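Local structure of inactive glucansucrase (Lactobacillus reuteri, 5JBD) at residues 760-765 against 836-841; 493-498 against 618-623. The protein belongs to glycoside hydrolase family 70, whose members are built around a (beta/alpha)8 barrel, and holds a bound calcium ion. All blocks are in the same frame, centred on the assembly; numbering follows the deposited sequence.

Contact 1 and contact 2 lie on opposite sides of the chain's centre, their own centres about 58 Å apart, and share no strand or helix. Contact 1 is buried and mainly polar: a carboxylate on strand 758-767 takes a backbone N-H from the turn ahead of strand 841-845, with one methyl pair beside it. Contact 2 sits farther from the chain's centre and is partly buried. There the end of helix 483-496 meets the loop after strand 612-618 mostly through apolar groups, without a direct hydrogen bond across, and a water bridges the polar fringe. Contact 1 packs a turn on the six-stranded antiparallel sheet; contact 2 lies where the barrel meets the beta domain.

Contact 1 (760-765 against 836-841); sequences EAVTVT and WSAKYQ
Ser837 reaches the strand first, its CB lying against Glu760 OE1. Its OG and water 1 are hydrogen-bonded at 2.6 Å. Next comes Ala838, which carries most of the contact. Its N-H points at Glu760 OE1, with N to OE1 2.9 Å and an angle of 157° at the hydrogen, and it meets the syn lone pair of that oxygen. Glu760 gets there fully stretched, CG anti to the backbone N (chi1 -169°). OE1 is also hydrogen-bonded to Thr790 OG1; with the water on OE2, three bonds hold the carboxylate's rotation. Ala838 CB presses on Val762 CG1 at 3.3 Å, tighter than an ordinary carbon contact. At Lys839 the backbone does the work: its N gives a hydrogen bond to water 1 (2.9 Å), which in turn donates to Glu760 OE2 at 2.7 Å. OE1 thus meets the start of the short 3-10 turn directly and OE2 through the water, and the turn's N-H groups would probably stabilise a negative charge. The turn closes with Gln841 N bonded to Ala838 O, and Arg217 ties together the carbonyls of Ala838 and Gln841. Beyond it the chain enters strand 841-845, separated from strand 758-767 by strand 193-197 in an antiparallel sheet consistent with domain B of family 70. Gln841 packs on Phe196 of that intervening strand, Tyr840 leans on helix 249-263, and strand 784-791 flanks Glu760.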
ATOM      1  N   GLU A 760       7.588  21.347  -7.644  1.00 30.64           N
ATOM      2  CA  GLU A 760       8.523  21.388  -8.750  1.00 32.10           C
ATOM      3  C   GLU A 760       7.729  21.560 -10.040  1.00 32.06           C
ATOM      4  O   GLU A 760       6.660  20.973 -10.188  1.00 33.30           O
ATOM      5  CB  GLU A 760       9.333  20.089  -8.782  1.00 32.49           C
ATOM      6  CG  GLU A 760      10.530  20.091  -9.729  1.00 33.64           C
ATOM      7  CD  GLU A 760      11.303  18.781  -9.741  1.00 33.38           C
ATOM      8  OE1 GLU A 760      10.941  17.823  -9.004  1.00 32.16           O
ATOM      9  OE2 GLU A 760      12.283  18.705 -10.514  1.00 36.46           O
ATOM     10  N   ALA A 761       8.240  22.370 -10.965  1.00 31.60           N
ATOM     11  CA  ALA A 761       7.629  22.476 -12.284  1.00 31.40           C
ATOM     12  C   ALA A 761       8.048  21.251 -13.086  1.00 30.82           C
ATOM     13  O   ALA A 761       9.234  21.058 -13.375  1.00 31.42           O
ATOM     14  CB  ALA A 761       8.028  23.760 -12.999  1.00 32.31           C
ATOM     15  N   VAL A 762       7.074  20.419 -13.416  1.00 29.63           N
ATOM     16  CA  VAL A 762       7.298  19.237 -14.262  1.00 29.07           C
ATOM     17  C   VAL A 762       6.418  19.338 -15.498  1.00 29.13           C
ATOM     18  O   VAL A 762       5.371  19.981 -15.453  1.00 30.07           O
ATOM     19  CB  VAL A 762       6.992  17.921 -13.511  1.00 27.75           C
ATOM     20  CG1 VAL A 762       8.095  17.624 -12.514  1.00 28.04           C
ATOM     21  CG2 VAL A 762       5.644  17.961 -12.804  1.00 27.57           C
ATOM     22  N   THR A 763       6.848  18.725 -16.595  1.00 28.61           N
ATOM     23  CA  THR A 763       6.046  18.658 -17.801  1.00 28.88           C
ATOM     24  C   THR A 763       5.306  17.315 -17.794  1.00 30.56           C
ATOM     25  O   THR A 763       5.941  16.254 -17.655  1.00 29.08           O
ATOM     26  CB  THR A 763       6.916  18.825 -19.045  1.00 29.33           C
ATOM     27  OG1 THR A 763       7.628  20.070 -18.960  1.00 29.73           O
ATOM     28  CG2 THR A 763       6.060  18.830 -20.304  1.00 30.37           C
ATOM     29  N   VAL A 764       3.975  17.360 -17.929  1.00 30.94           N
ATOM     30  CA  VAL A 764       3.137  16.159 -17.748  1.00 31.12           C
ATOM     31  C   VAL A 764       2.097  15.883 -18.833  1.00 30.71           C
ATOM     32  O   VAL A 764       1.730  16.757 -19.614  1.00 31.56           O
ATOM     33  CB  VAL A 764       2.395  16.180 -16.392  1.00 31.26           C
ATOM     34  CG1 VAL A 764       3.360  16.487 -15.249  1.00 32.19           C
ATOM     35  CG2 VAL A 764       1.221  17.157 -16.390  1.00 32.47           C
ATOM     36  N   THR A 765       1.620  14.635 -18.845  1.00 30.72           N
ATOM     37  CA  THR A 765       0.588  14.174 -19.778  1.00 29.98           C
ATOM     38  C   THR A 765      -0.385  13.288 -19.004  1.00 28.68           C
ATOM     39  O   THR A 765       0.030  12.478 -18.162  1.00 27.02           O
ATOM     40  CB  THR A 765       1.214  13.394 -20.949  1.00 31.09           C
ATOM     41  OG1 THR A 765       2.017  14.287 -21.724  1.00 31.54           O
ATOM     42  CG2 THR A 765       0.155  12.766 -21.851  1.00 31.31           C
ATOM     43  N   TRP A 836      14.676  13.388  -2.772  1.00 30.40           N
ATOM     44  CA  TRP A 836      13.871  12.936  -3.919  1.00 29.29           C
ATOM     45  C   TRP A 836      13.389  14.145  -4.712  1.00 29.65           C
ATOM     46  O   TRP A 836      13.109  15.194  -4.144  1.00 29.62           O
ATOM     47  CB  TRP A 836      12.669  12.066  -3.472  1.00 28.48           C
ATOM     48  CG  TRP A 836      13.098  10.790  -2.806  1.00 28.23           C
ATOM     49  CD1 TRP A 836      13.222  10.564  -1.466  1.00 28.94           C
ATOM     50  CD2 TRP A 836      13.498   9.582  -3.456  1.00 28.41           C
ATOM     51  NE1 TRP A 836      13.684   9.292  -1.240  1.00 28.42           N
ATOM     52  CE2 TRP A 836      13.856   8.661  -2.443  1.00 28.66           C
ATOM     53  CE3 TRP A 836      13.597   9.191  -4.795  1.00 27.60           C
ATOM     54  CZ2 TRP A 836      14.291   7.353  -2.733  1.00 30.01           C
ATOM     55  CZ3 TRP A 836      14.035   7.890  -5.090  1.00 28.50           C
ATOM     56  CH2 TRP A 836      14.379   6.991  -4.063  1.00 28.01           C
ATOM     57  N   SER A 837      13.304  13.987  -6.024  1.00 29.25           N
ATOM     58  CA  SER A 837      12.702  14.985  -6.907  1.00 29.27           C
ATOM     59  C   SER A 837      12.226  14.271  -8.185  1.00 30.13           C
ATOM     60  O   SER A 837      12.408  13.056  -8.312  1.00 28.34           O
ATOM     61  CB  SER A 837      13.702  16.104  -7.212  1.00 29.65           C
ATOM     62  OG  SER A 837      14.719  15.668  -8.091  1.00 28.74           O
ATOM     63  N   ALA A 838      11.628  15.019  -9.119  1.00 30.77           N
ATOM     64  CA  ALA A 838      10.940  14.435 -10.276  1.00 30.89           C
ATOM     65  C   ALA A 838      11.833  13.600 -11.185  1.00 31.36           C
ATOM     66  O   ALA A 838      11.365  12.626 -11.792  1.00 29.33           O
ATOM     67  CB  ALA A 838      10.254  15.518 -11.090  1.00 31.95           C
ATOM     68  N   LYS A 839      13.114  13.958 -11.273  1.00 31.04           N
ATOM     69  CA  LYS A 839      14.039  13.206 -12.117  1.00 32.81           C
ATOM     70  C   LYS A 839      14.143  11.723 -11.737  1.00 30.83           C
ATOM     71  O   LYS A 839      14.512  10.919 -12.585  1.00 31.88           O
ATOM     72  CB  LYS A 839      15.427  13.855 -12.157  1.00 34.03           C
ATOM     73  CG  LYS A 839      16.257  13.732 -10.897  1.00 36.49           C
ATOM     74  CD  LYS A 839      17.543  14.542 -11.049  1.00 40.03           C
ATOM     75  CE  LYS A 839      18.465  14.358  -9.859  1.00 42.36           C
ATOM     76  NZ  LYS A 839      19.632  15.286  -9.917  1.00 46.71           N
ATOM     77  N   TYR A 840      13.802  11.377 -10.487  1.00 29.36           N
ATOM     78  CA  TYR A 840      13.775   9.992 -10.013  1.00 28.23           C
ATOM     79  C   TYR A 840      12.372   9.357  -9.978  1.00 28.59           C
ATOM     80  O   TYR A 840      12.190   8.293  -9.353  1.00 27.51           O
ATOM     81  CB  TYR A 840      14.402   9.917  -8.607  1.00 28.01           C
ATOM     82  CG  TYR A 840      15.861  10.273  -8.545  1.00 28.88           C
ATOM     83  CD1 TYR A 840      16.781   9.699  -9.429  1.00 29.24           C
ATOM     84  CD2 TYR A 840      16.343  11.181  -7.597  1.00 29.91           C
ATOM     85  CE1 TYR A 840      18.118  10.025  -9.371  1.00 30.27           C
ATOM     86  CE2 TYR A 840      17.688  11.515  -7.538  1.00 30.15           C
ATOM     87  CZ  TYR A 840      18.569  10.935  -8.422  1.00 30.26           C
ATOM     88  OH  TYR A 840      19.909  11.249  -8.382  1.00 30.41           O
ATOM     89  N   GLN A 841      11.403   9.976 -10.658  1.00 28.47           N
ATOM     90  CA  GLN A 841       9.982   9.591 -10.576  1.00 28.08           C
ATOM     91  C   GLN A 841       9.370   9.438 -11.972  1.00 28.22           C
ATOM     92  O   GLN A 841       9.733  10.177 -12.903  1.00 28.32           O
ATOM     93  CB  GLN A 841       9.199  10.648  -9.779  1.00 27.21           C
ATOM     94  CG  GLN A 841       9.670  10.764  -8.341  1.00 26.47           C
ATOM     95  CD  GLN A 841       9.074  11.948  -7.597  1.00 28.40           C
ATOM     96  OE1 GLN A 841       7.988  12.438  -7.914  1.00 27.51           O
ATOM     97  NE2 GLN A 841       9.784  12.394  -6.574  1.00 28.96           N
TER
HETATM   98  O   HOH W   1      14.012  16.590 -10.444  1.00 27.09           O

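Contact 2 (493-498 against 618-623)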
ATOM      1  N   ARG A 493      -1.176 -27.166  14.228  1.00 23.41           N
ATOM      2  CA  ARG A 493      -0.320 -27.215  13.048  1.00 22.30           C
ATOM      3  C   ARG A 493       1.122 -27.559  13.428  1.00 23.24           C
ATOM      4  O   ARG A 493       1.743 -28.438  12.802  1.00 22.52           O
ATOM      5  CB  ARG A 493      -0.345 -25.906  12.281  1.00 23.12           C
ATOM      6  CG  ARG A 493       0.430 -25.968  10.962  1.00 21.81           C
ATOM      7  CD  ARG A 493       0.371 -24.635  10.234  1.00 21.61           C
ATOM      8  NE  ARG A 493       0.823 -24.746   8.856  1.00 21.40           N
ATOM      9  CZ  ARG A 493       2.063 -24.519   8.415  1.00 20.80           C
ATOM     10  NH1 ARG A 493       3.049 -24.159   9.245  1.00 19.48           N
ATOM     11  NH2 ARG A 493       2.314 -24.678   7.118  1.00 20.75           N
ATOM     12  N   LYS A 494       1.661 -26.851  14.423  1.00 23.74           N
ATOM     13  CA  LYS A 494       3.038 -27.065  14.847  1.00 25.98           C
ATOM     14  C   LYS A 494       3.251 -28.498  15.353  1.00 25.29           C
ATOM     15  O   LYS A 494       4.301 -29.093  15.114  1.00 24.52           O
ATOM     16  CB  LYS A 494       3.461 -26.032  15.914  1.00 29.35           C
ATOM     17  CG  LYS A 494       4.908 -26.185  16.355  1.00 35.49           C
ATOM     18  CD  LYS A 494       5.328 -25.156  17.396  1.00 41.03           C
ATOM     19  CE  LYS A 494       6.810 -25.325  17.703  1.00 45.71           C
ATOM     20  NZ  LYS A 494       7.313 -24.303  18.661  1.00 49.16           N
ATOM     21  N   GLN A 495       2.253 -29.043  16.042  1.00 24.72           N
ATOM     22  CA  GLN A 495       2.349 -30.393  16.592  1.00 26.33           C
ATOM     23  C   GLN A 495       2.167 -31.518  15.570  1.00 25.69           C
ATOM     24  O   GLN A 495       2.748 -32.589  15.741  1.00 24.07           O
ATOM     25  CB  GLN A 495       1.325 -30.597  17.722  1.00 28.11           C
ATOM     26  CG  GLN A 495       1.458 -29.670  18.919  1.00 30.61           C
ATOM     27  CD  GLN A 495       0.405 -29.980  19.970  1.00 34.18           C
ATOM     28  OE1 GLN A 495      -0.792 -29.919  19.703  1.00 34.99           O
ATOM     29  NE2 GLN A 495       0.847 -30.354  21.151  1.00 36.73           N
ATOM     30  N   PHE A 496       1.344 -31.293  14.542  1.00 23.77           N
ATOM     31  CA  PHE A 496       0.824 -32.400  13.745  1.00 24.25           C
ATOM     32  C   PHE A 496       0.988 -32.333  12.228  1.00 22.77           C
ATOM     33  O   PHE A 496       1.050 -33.383  11.596  1.00 23.51           O
ATOM     34  CB  PHE A 496      -0.667 -32.607  14.073  1.00 24.90           C
ATOM     35  CG  PHE A 496      -0.935 -32.989  15.506  1.00 24.72           C
ATOM     36  CD1 PHE A 496      -0.504 -34.220  16.006  1.00 24.73           C
ATOM     37  CD2 PHE A 496      -1.657 -32.145  16.340  1.00 25.17           C
ATOM     38  CE1 PHE A 496      -0.765 -34.577  17.315  1.00 25.56           C
ATOM     39  CE2 PHE A 496      -1.910 -32.501  17.662  1.00 25.89           C
ATOM     40  CZ  PHE A 496      -1.470 -33.714  18.149  1.00 25.73           C
ATOM     41  N   VAL A 497       1.064 -31.135  11.656  1.00 22.26           N
ATOM     42  CA  VAL A 497       0.940 -30.974  10.207  1.00 21.75           C
ATOM     43  C   VAL A 497       2.283 -31.199   9.494  1.00 21.83           C
ATOM     44  O   VAL A 497       3.200 -30.381   9.595  1.00 22.81           O
ATOM     45  CB  VAL A 497       0.311 -29.612   9.875  1.00 21.94           C
ATOM     46  CG1 VAL A 497       0.392 -29.296   8.395  1.00 22.24           C
ATOM     47  CG2 VAL A 497      -1.128 -29.590  10.351  1.00 22.67           C
ATOM     48  N   SER A 498       2.381 -32.340   8.806  1.00 21.50           N
ATOM     49  CA  SER A 498       3.551 -32.702   8.004  1.00 21.99           C
ATOM     50  C   SER A 498       3.180 -33.891   7.116  1.00 22.28           C
ATOM     51  O   SER A 498       2.124 -34.486   7.308  1.00 22.91           O
ATOM     52  CB  SER A 498       4.759 -33.039   8.888  1.00 22.53           C
ATOM     53  OG  SER A 498       5.953 -33.202   8.135  1.00 23.20           O
ATOM     54  N   PRO A 618      -3.890 -37.191  15.991  1.00 24.52           N
ATOM     55  CA  PRO A 618      -3.523 -38.297  16.879  1.00 26.34           C
ATOM     56  C   PRO A 618      -3.517 -37.945  18.377  1.00 27.26           C
ATOM     57  O   PRO A 618      -3.145 -36.839  18.757  1.00 27.77           O
ATOM     58  CB  PRO A 618      -2.105 -38.667  16.415  1.00 25.14           C
ATOM     59  CG  PRO A 618      -2.058 -38.236  14.977  1.00 24.68           C
ATOM     60  CD  PRO A 618      -2.896 -36.997  14.915  1.00 24.53           C
ATOM     61  N   VAL A 619      -3.961 -38.891  19.198  1.00 30.33           N
ATOM     62  CA  VAL A 619      -3.801 -38.828  20.650  1.00 30.56           C
ATOM     63  C   VAL A 619      -2.296 -38.944  20.936  1.00 31.24           C
ATOM     64  O   VAL A 619      -1.648 -39.841  20.406  1.00 30.95           O
ATOM     65  CB  VAL A 619      -4.542 -40.003  21.347  1.00 32.45           C
ATOM     66  CG1 VAL A 619      -4.182 -40.089  22.832  1.00 32.43           C
ATOM     67  CG2 VAL A 619      -6.057 -39.868  21.179  1.00 33.02           C
ATOM     68  N   ILE A 620      -1.762 -38.044  21.757  1.00 29.95           N
ATOM     69  CA  ILE A 620      -0.346 -38.064  22.161  1.00 31.15           C
ATOM     70  C   ILE A 620      -0.154 -37.724  23.638  1.00 30.58           C
ATOM     71  O   ILE A 620      -1.060 -37.189  24.286  1.00 29.86           O
ATOM     72  CB  ILE A 620       0.490 -37.056  21.345  1.00 32.36           C
ATOM     73  CG1 ILE A 620      -0.076 -35.632  21.477  1.00 33.11           C
ATOM     74  CG2 ILE A 620       0.537 -37.474  19.891  1.00 31.60           C
ATOM     75  CD1 ILE A 620       0.866 -34.549  20.987  1.00 32.91           C
ATOM     76  N   SER A 621       1.027 -38.077  24.150  1.00 30.98           N
ATOM     77  CA  SER A 621       1.487 -37.711  25.475  1.00 32.92           C
ATOM     78  C   SER A 621       2.474 -36.539  25.323  1.00 36.73           C
ATOM     79  O   SER A 621       3.450 -36.602  24.540  1.00 36.99           O
ATOM     80  CB  SER A 621       2.195 -38.902  26.110  1.00 33.79           C
ATOM     81  OG  SER A 621       2.849 -38.579  27.310  1.00 33.46           O
ATOM     82  N   GLY A 622       2.182 -35.477  26.061  1.00 40.03           N
ATOM     83  CA  GLY A 622       3.029 -34.297  26.180  1.00 41.05           C
ATOM     84  C   GLY A 622       3.209 -33.548  24.874  1.00 41.11           C
ATOM     85  O   GLY A 622       2.293 -33.513  24.050  1.00 39.33           O
ATOM     86  N   ASP A 623       4.389 -32.961  24.695  1.00 42.63           N
ATOM     87  CA  ASP A 623       4.629 -32.036  23.598  1.00 43.14           C
ATOM     88  C   ASP A 623       5.180 -32.719  22.360  1.00 37.24           C
ATOM     89  O   ASP A 623       5.938 -33.685  22.445  1.00 38.95           O
ATOM     90  CB  ASP A 623       5.597 -30.929  24.035  1.00 49.99           C
ATOM     91  CG  ASP A 623       5.015 -30.035  25.113  1.00 57.10           C
ATOM     92  OD1 ASP A 623       3.844 -29.604  24.962  1.00 61.03           O
ATOM     93  OD2 ASP A 623       5.735 -29.770  26.109  1.00 59.54           O
TER
HETATM   94  O   HOH W   2       3.446 -29.424  21.999  1.00 36.40           O
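The last turn of helix 483-496 faces an irregular loop, with Gln495 CA 7.5 Å from Asp623 CA and Phe496 CA 8.0 Å from Pro618 CA, and the chain leaves helical geometry at Val497. The ring of Phe496 spans the distance between helix and loop. CD1 of Phe496 touches CD of Pro618 at 3.8 Å, the two side chains lying alongside and pointing opposite ways. Farther along the ring, Phe496 CE1 lies 3.6 Å from the carbonyl O of Pro618. Ile620 points back at the oncoming Phe496 ring; with CG1 between its backbone N and carbonyl carbon (chi1 57°), its chain carries CD1 to 3.8 Å from Phe496 CZ. Here the chain first leaves the barrel, where helix 483-496 follows strand 460-464, and then returns from the antiparallel beta domain by way of strand 612-618, so the contact joins the two at their boundary, consistent with the border of domains A and C in family 70 proteins. On its own helix, Gln495 CB lies against one face of the Phe496 ring, nearer its edge than its centre. At the polar fringe, water 2 accepts from Gln495 NE2 (2.9 Å) and donates to Asp623 OD1 (3.0 Å). Just past the loop segment, Gln624 NE2 hydrogen-bonds to Gln495 O.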